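Local coordinates for homoserine kinase (Listeria monocytogenes, PDB 3HUL), which probably phosphorylates L-homoserine with ATP, giving O-phospho-L-homoserine on the pathway to threonine, as a member of the GHMP kinase family, at residues T10-G15 with P124-P129; G133-G138 with V148-P153. All coordinates share one frame; numbering follows the deposited sequence.

Contact 1: residues T10-G15 with P124-P129; sequences TTANLG and PDNVAP
Asp-125 meets Ala-12 and Asn-13 where the strand 3-12 gives way to a turn. Its OD2 comes within 3.0 Å of Asn-13 N in a weak hydrogen bond, bent to 128° at the hydrogen, and lies 3.3 Å from Ala-12 CB. CG sits between the backbone N and the carbonyl carbon (chi1 54°), a rotation that swings the carboxylate across to the other segment, and OD1 is taken by His-123 ND1. Asn-13 itself has a positive phi, which asparagine tolerates more readily than most residues. Asn-126 then does most of the polar work. Its ND2 spends one N-H on Thr-10 OG1 at 3.0 Å; the bond is fairly straight (162°), and the hydroxyl oxygen lies in the amide plane. The same nitrogen also donates to a water 3.0 Å from ND2, which accepts in turn from Ala-12 N at 2.9 Å. Two donations from one nitrogen fix the amide rotation, as an amide can manage and a carboxylate cannot. On the carbonyl side, Asn-126 OD1 rests 3.4 Å from Ala-12 CB, so this small methyl sits beside both polar side chains. The site belongs to the GHMP kinase fold: Asn-126 and Thr-10 both touch Ser-90, a predicted ATP-binding residue of helix 88-103, and a sulfate ion lies near Asn-126, consistent with a pocket suited to anions. Val-127 turns its side chain from the strand and packs against helices 88-103 and 110-121, as suits a branched apolar residue there. Past Ala-128, the rigid ring of Pro-129 meets Thr-10 at about a right angle, with CB 3.9 Å from the threonine methyl CG2.

Contact 2: residues G133-G138 with V148-P153; sequences GNWVVG and VRHLFP
Trp-135 reaches over to His-150 and Phe-152 from strand 135-141. Its CB begins beside the carbonyl oxygen of His-150 and next to Phe-152 CD1. With CG anti to the backbone N (chi1 168°), the indole extends along the flank of the histidine side chain. Phe-152 CD1 sits 3.7 Å from Trp-135 CG and over one face of the indole, toward its rim; Trp-135 CD2 meets the same phenylalanine carbon. The phenyl edge is thus turned to the five-membered ring in a T-shaped pair, the planes at 79° and the centroids 5.3 Å apart. Farther out, Trp-135 CE3 packs 3.5 Å from His-150 CB, and CZ3 touches that carbon too. A broad indole suits this place because it can meet two aromatic neighbours and also Ile-195 and Ile-198 of helix 181-198.

The backbones are joined in antiparallel register. His-150 N gives a 2.9 Å bond to Trp-135 O, answered by a weak one from Trp-135 N to His-150 O. Val-137 and Val-148 exchange two more, Val-148 N lying 2.8 Å from Val-137 O.

Beyond the paired strand, Asn-134 OD1 takes the amide of Phe-152 at 2.9 Å, the donor standing 36° out of the carbonyl plane; a side-chain acceptor thereby prolongs the pairing into the loop. The extended Arg-149 puts its guanidinium face over Asn-134 CB; NE bonds weakly to Gly-133 O at 3.3 Å and is also hydrogen-bonded to Leu-132 O, while NH2 bonds to Gly-283 O. His-150 NE2 donates to Ala-196 O of the second subunit. The contact joins the two arms of the beta hairpin 135-141/144-150 in the mixed sheet of this GHMP kinase, with an aromatic cluster at its end, beside the subunit interface.

How the contacts relate
The two contacts follow one another along the chain, contact 1 closing before contact 2 opens, and their centres lie about 10 Å apart. Helix 127-132 runs almost directly into strand 135-141 and folds back on it, so Ala-128 and Pro-129 pack on Val-136; at a second meeting point Leu-14 touches Phe-152. Both contacts reach the same mixed sheet, in which strand 21-25 pairs with 3-12 and also with 135-141, and 135-141 in turn with 144-150. Contact 1 lies beside the predicted ATP site, whereas contact 2 extends the sheet toward neighbouring subunits. One sheet thus runs from beside the probable nucleotide site to the neighbouring subunits.

Contact 1: residues T10-G15 with P124-P129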
loop_
_atom_site.group_PDB
_atom_site.type_symbol
_atom_site.label_atom_id
_atom_site.label_comp_id
_atom_site.label_asym_id
_atom_site.label_seq_id
_atom_site.Cartn_x
_atom_site.Cartn_y
_atom_site.Cartn_z
ATOM N N THR A 10 -10.874 18.047 -11.939
ATOM C CA THR A 10 -9.599 17.342 -11.781
ATOM C C THR A 10 -8.464 18.316 -11.965
ATOM O O THR A 10 -8.563 19.272 -12.747
ATOM C CB THR A 10 -9.404 16.230 -12.865
ATOM O OG1 THR A 10 -9.661 16.799 -14.148
ATOM C CG2 THR A 10 -10.341 15.050 -12.650
ATOM N N THR A 11 -7.372 18.077 -11.250
ATOM C CA THR A 11 -6.149 18.842 -11.451
ATOM C C THR A 11 -5.099 17.882 -11.948
ATOM O O THR A 11 -4.832 16.861 -11.311
ATOM C CB THR A 11 -5.656 19.562 -10.169
ATOM O OG1 THR A 11 -4.444 20.258 -10.468
ATOM C CG2 THR A 11 -5.387 18.597 -9.012
ATOM N N ALA A 12 -4.527 18.205 -13.098
ATOM C CA ALA A 12 -3.624 17.305 -13.779
ATOM C C ALA A 12 -2.205 17.863 -13.724
ATOM O O ALA A 12 -1.996 18.970 -13.236
ATOM C CB ALA A 12 -4.082 17.116 -15.217
ATOM N N ASN A 13 -1.240 17.082 -14.209
ATOM C CA ASN A 13 0.134 17.544 -14.324
ATOM C C ASN A 13 0.663 17.821 -12.916
ATOM O O ASN A 13 1.349 18.818 -12.680
ATOM C CB ASN A 13 0.196 18.793 -15.246
ATOM C CG ASN A 13 1.627 19.248 -15.553
ATOM O OD1 ASN A 13 1.882 20.440 -15.798
ATOM N ND2 ASN A 13 2.565 18.310 -15.539
ATOM N N LEU A 14 0.300 16.935 -11.986
ATOM C CA LEU A 14 0.734 17.003 -10.593
ATOM C C LEU A 14 2.244 16.862 -10.512
ATOM O O LEU A 14 2.792 15.806 -10.837
ATOM C CB LEU A 14 0.092 15.889 -9.755
ATOM C CG LEU A 14 -1.141 16.091 -8.858
ATOM C CD1 LEU A 14 -1.155 14.961 -7.812
ATOM C CD2 LEU A 14 -1.163 17.444 -8.145
ATOM N N GLY A 15 2.912 17.935 -10.093
ATOM C CA GLY A 15 4.362 17.995 -10.107
ATOM C C GLY A 15 4.953 17.737 -11.488
ATOM O O GLY A 15 4.402 18.185 -12.500
ATOM N N PRO A 124 -4.133 11.606 -20.584
ATOM C CA PRO A 124 -5.033 10.874 -19.724
ATOM C C PRO A 124 -5.265 11.493 -18.337
ATOM O O PRO A 124 -6.120 11.002 -17.608
ATOM C CB PRO A 124 -4.332 9.518 -19.591
ATOM C CG PRO A 124 -2.871 9.800 -19.783
ATOM C CD PRO A 124 -2.732 11.180 -20.383
ATOM N N ASP A 125 -4.550 12.563 -17.988
ATOM C CA ASP A 125 -4.409 12.937 -16.573
ATOM C C ASP A 125 -5.494 13.830 -15.963
ATOM O O ASP A 125 -5.546 13.981 -14.739
ATOM C CB ASP A 125 -2.977 13.386 -16.226
ATOM C CG ASP A 125 -2.446 14.513 -17.132
ATOM O OD1 ASP A 125 -2.759 14.563 -18.344
ATOM O OD2 ASP A 125 -1.670 15.346 -16.616
ATOM N N ASN A 126 -6.359 14.414 -16.796
ATOM C CA ASN A 126 -7.645 14.897 -16.293
ATOM C C ASN A 126 -8.694 13.800 -16.344
ATOM O O ASN A 126 -9.350 13.550 -15.329
ATOM C CB ASN A 126 -8.156 16.137 -17.026
ATOM C CG ASN A 126 -7.272 17.350 -16.806
ATOM O OD1 ASN A 126 -6.450 17.665 -17.662
ATOM N ND2 ASN A 126 -7.430 18.034 -15.651
ATOM N N VAL A 127 -8.837 13.155 -17.513
ATOM C CA VAL A 127 -9.952 12.237 -17.774
ATOM C C VAL A 127 -9.963 10.934 -16.966
ATOM O O VAL A 127 -11.027 10.449 -16.591
ATOM C CB VAL A 127 -10.168 11.941 -19.312
ATOM C CG1 VAL A 127 -10.564 13.228 -20.069
ATOM C CG2 VAL A 127 -8.960 11.252 -19.956
ATOM N N ALA A 128 -8.800 10.359 -16.688
ATOM C CA ALA A 128 -8.783 9.124 -15.919
ATOM C C ALA A 128 -9.315 9.379 -14.480
ATOM O O ALA A 128 -10.240 8.700 -14.047
ATOM C CB ALA A 128 -7.368 8.485 -15.917
ATOM N N PRO A 129 -8.768 10.382 -13.758
ATOM C CA PRO A 129 -9.382 10.666 -12.444
ATOM C C PRO A 129 -10.851 11.159 -12.534
ATOM O O PRO A 129 -11.622 10.915 -11.606
ATOM C CB PRO A 129 -8.453 11.727 -11.812
ATOM C CG PRO A 129 -7.560 12.191 -12.873
ATOM C CD PRO A 129 -7.568 11.205 -14.012
HETATM O O HOH W 1 -5.791 20.324 -14.703
#

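Contact 2: residues G133-G138 with V148-P153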
loop_
_atom_site.group_PDB
_atom_site.type_symbol
_atom_site.label_atom_id
_atom_site.label_comp_id
_atom_site.label_asym_id
_atom_site.label_seq_id
_atom_site.Cartn_x
_atom_site.Cartn_y
_atom_site.Cartn_z
ATOM N N GLY A 133 -12.000 8.525 -10.209
ATOM C CA GLY A 133 -12.029 9.166 -8.917
ATOM C C GLY A 133 -10.635 9.130 -8.305
ATOM O O GLY A 133 -9.761 8.382 -8.734
ATOM N N ASN A 134 -10.458 9.965 -7.296
ATOM C CA ASN A 134 -9.245 10.007 -6.517
ATOM C C ASN A 134 -7.999 10.369 -7.332
ATOM O O ASN A 134 -8.046 11.247 -8.189
ATOM C CB ASN A 134 -9.085 8.683 -5.746
ATOM C CG ASN A 134 -8.693 8.914 -4.325
ATOM O OD1 ASN A 134 -7.739 9.650 -4.053
ATOM N ND2 ASN A 134 -9.433 8.316 -3.401
ATOM N N TRP A 135 -6.899 9.673 -7.075
ATOM C CA TRP A 135 -5.592 10.008 -7.662
ATOM C C TRP A 135 -5.238 8.910 -8.659
ATOM O O TRP A 135 -5.270 7.712 -8.313
ATOM C CB TRP A 135 -4.536 10.192 -6.556
ATOM C CG TRP A 135 -3.110 10.247 -7.025
ATOM C CD1 TRP A 135 -2.621 10.911 -8.113
ATOM C CD2 TRP A 135 -1.988 9.604 -6.412
ATOM N NE1 TRP A 135 -1.269 10.716 -8.219
ATOM C CE2 TRP A 135 -0.853 9.913 -7.191
ATOM C CE3 TRP A 135 -1.828 8.827 -5.257
ATOM C CZ2 TRP A 135 0.441 9.467 -6.858
ATOM C CZ3 TRP A 135 -0.551 8.354 -4.935
ATOM C CH2 TRP A 135 0.570 8.672 -5.747
ATOM N N VAL A 136 -4.975 9.314 -9.903
ATOM C CA VAL A 136 -4.592 8.360 -10.955
ATOM C C VAL A 136 -3.213 8.673 -11.493
ATOM O O VAL A 136 -2.923 9.826 -11.818
ATOM C CB VAL A 136 -5.600 8.318 -12.128
ATOM C CG1 VAL A 136 -5.238 7.132 -13.147
ATOM C CG2 VAL A 136 -6.985 8.132 -11.586
ATOM N N VAL A 137 -2.358 7.651 -11.525
ATOM C CA VAL A 137 -1.077 7.727 -12.219
ATOM C C VAL A 137 -1.262 7.004 -13.550
ATOM O O VAL A 137 -1.648 5.826 -13.585
ATOM C CB VAL A 137 0.068 7.071 -11.411
ATOM C CG1 VAL A 137 1.395 7.036 -12.217
ATOM C CG2 VAL A 137 0.248 7.745 -10.080
ATOM N N GLY A 138 -0.971 7.701 -14.641
ATOM C CA GLY A 138 -1.324 7.221 -15.966
ATOM C C GLY A 138 -0.219 7.341 -16.976
ATOM O O GLY A 138 0.750 8.093 -16.798
ATOM N N VAL A 148 -2.955 3.489 -12.808
ATOM C CA VAL A 148 -3.161 2.918 -11.490
ATOM C C VAL A 148 -3.871 3.974 -10.675
ATOM O O VAL A 148 -3.441 5.136 -10.664
ATOM C CB VAL A 148 -1.819 2.537 -10.783
ATOM C CG1 VAL A 148 -2.104 1.857 -9.452
ATOM C CG2 VAL A 148 -0.977 1.602 -11.648
ATOM N N ARG A 149 -4.950 3.573 -10.014
ATOM C CA ARG A 149 -5.638 4.437 -9.056
ATOM C C ARG A 149 -5.156 4.166 -7.630
ATOM O O ARG A 149 -5.158 3.041 -7.176
ATOM C CB ARG A 149 -7.162 4.264 -9.138
ATOM C CG ARG A 149 -7.964 4.997 -8.028
ATOM C CD ARG A 149 -9.451 4.586 -8.167
ATOM N NE ARG A 149 -10.400 5.387 -7.399
ATOM C CZ ARG A 149 -10.771 5.150 -6.139
ATOM N NH1 ARG A 149 -10.243 4.135 -5.458
ATOM N NH2 ARG A 149 -11.667 5.940 -5.547
ATOM N N HIS A 150 -4.763 5.227 -6.940
ATOM C CA HIS A 150 -4.346 5.159 -5.564
ATOM C C HIS A 150 -5.210 6.137 -4.749
ATOM O O HIS A 150 -5.905 6.998 -5.321
ATOM C CB HIS A 150 -2.853 5.527 -5.444
ATOM C CG HIS A 150 -1.925 4.372 -5.661
ATOM N ND1 HIS A 150 -1.789 3.342 -4.750
ATOM C CD2 HIS A 150 -1.082 4.082 -6.683
ATOM C CE1 HIS A 150 -0.893 2.477 -5.198
ATOM N NE2 HIS A 150 -0.453 2.895 -6.372
ATOM N N LEU A 151 -5.201 5.973 -3.430
ATOM C CA LEU A 151 -5.824 6.931 -2.525
ATOM C C LEU A 151 -4.871 8.037 -2.229
ATOM O O LEU A 151 -3.772 7.781 -1.746
ATOM C CB LEU A 151 -6.028 6.311 -1.173
ATOM C CG LEU A 151 -7.198 5.422 -0.909
ATOM C CD1 LEU A 151 -6.933 4.021 -1.512
ATOM C CD2 LEU A 151 -7.261 5.454 0.634
ATOM N N PHE A 152 -5.296 9.266 -2.469
ATOM C CA PHE A 152 -4.510 10.415 -2.075
ATOM C C PHE A 152 -4.783 10.586 -0.581
ATOM O O PHE A 152 -5.910 10.375 -0.151
ATOM C CB PHE A 152 -4.945 11.646 -2.866
ATOM C CG PHE A 152 -3.851 12.639 -3.087
ATOM C CD1 PHE A 152 -2.788 12.346 -3.943
ATOM C CD2 PHE A 152 -3.867 13.868 -2.425
ATOM C CE1 PHE A 152 -1.768 13.267 -4.166
ATOM C CE2 PHE A 152 -2.848 14.798 -2.626
ATOM C CZ PHE A 152 -1.783 14.491 -3.506
ATOM N N PRO A 153 -3.738 10.894 0.216
ATOM C CA PRO A 153 -3.816 11.096 1.672
ATOM C C PRO A 153 -4.812 12.151 2.122
ATOM O O PRO A 153 -4.848 12.473 3.328
ATOM C CB PRO A 153 -2.407 11.579 2.020
ATOM C CG PRO A 153 -1.552 10.814 1.056
ATOM C CD PRO A 153 -2.336 10.850 -0.240
#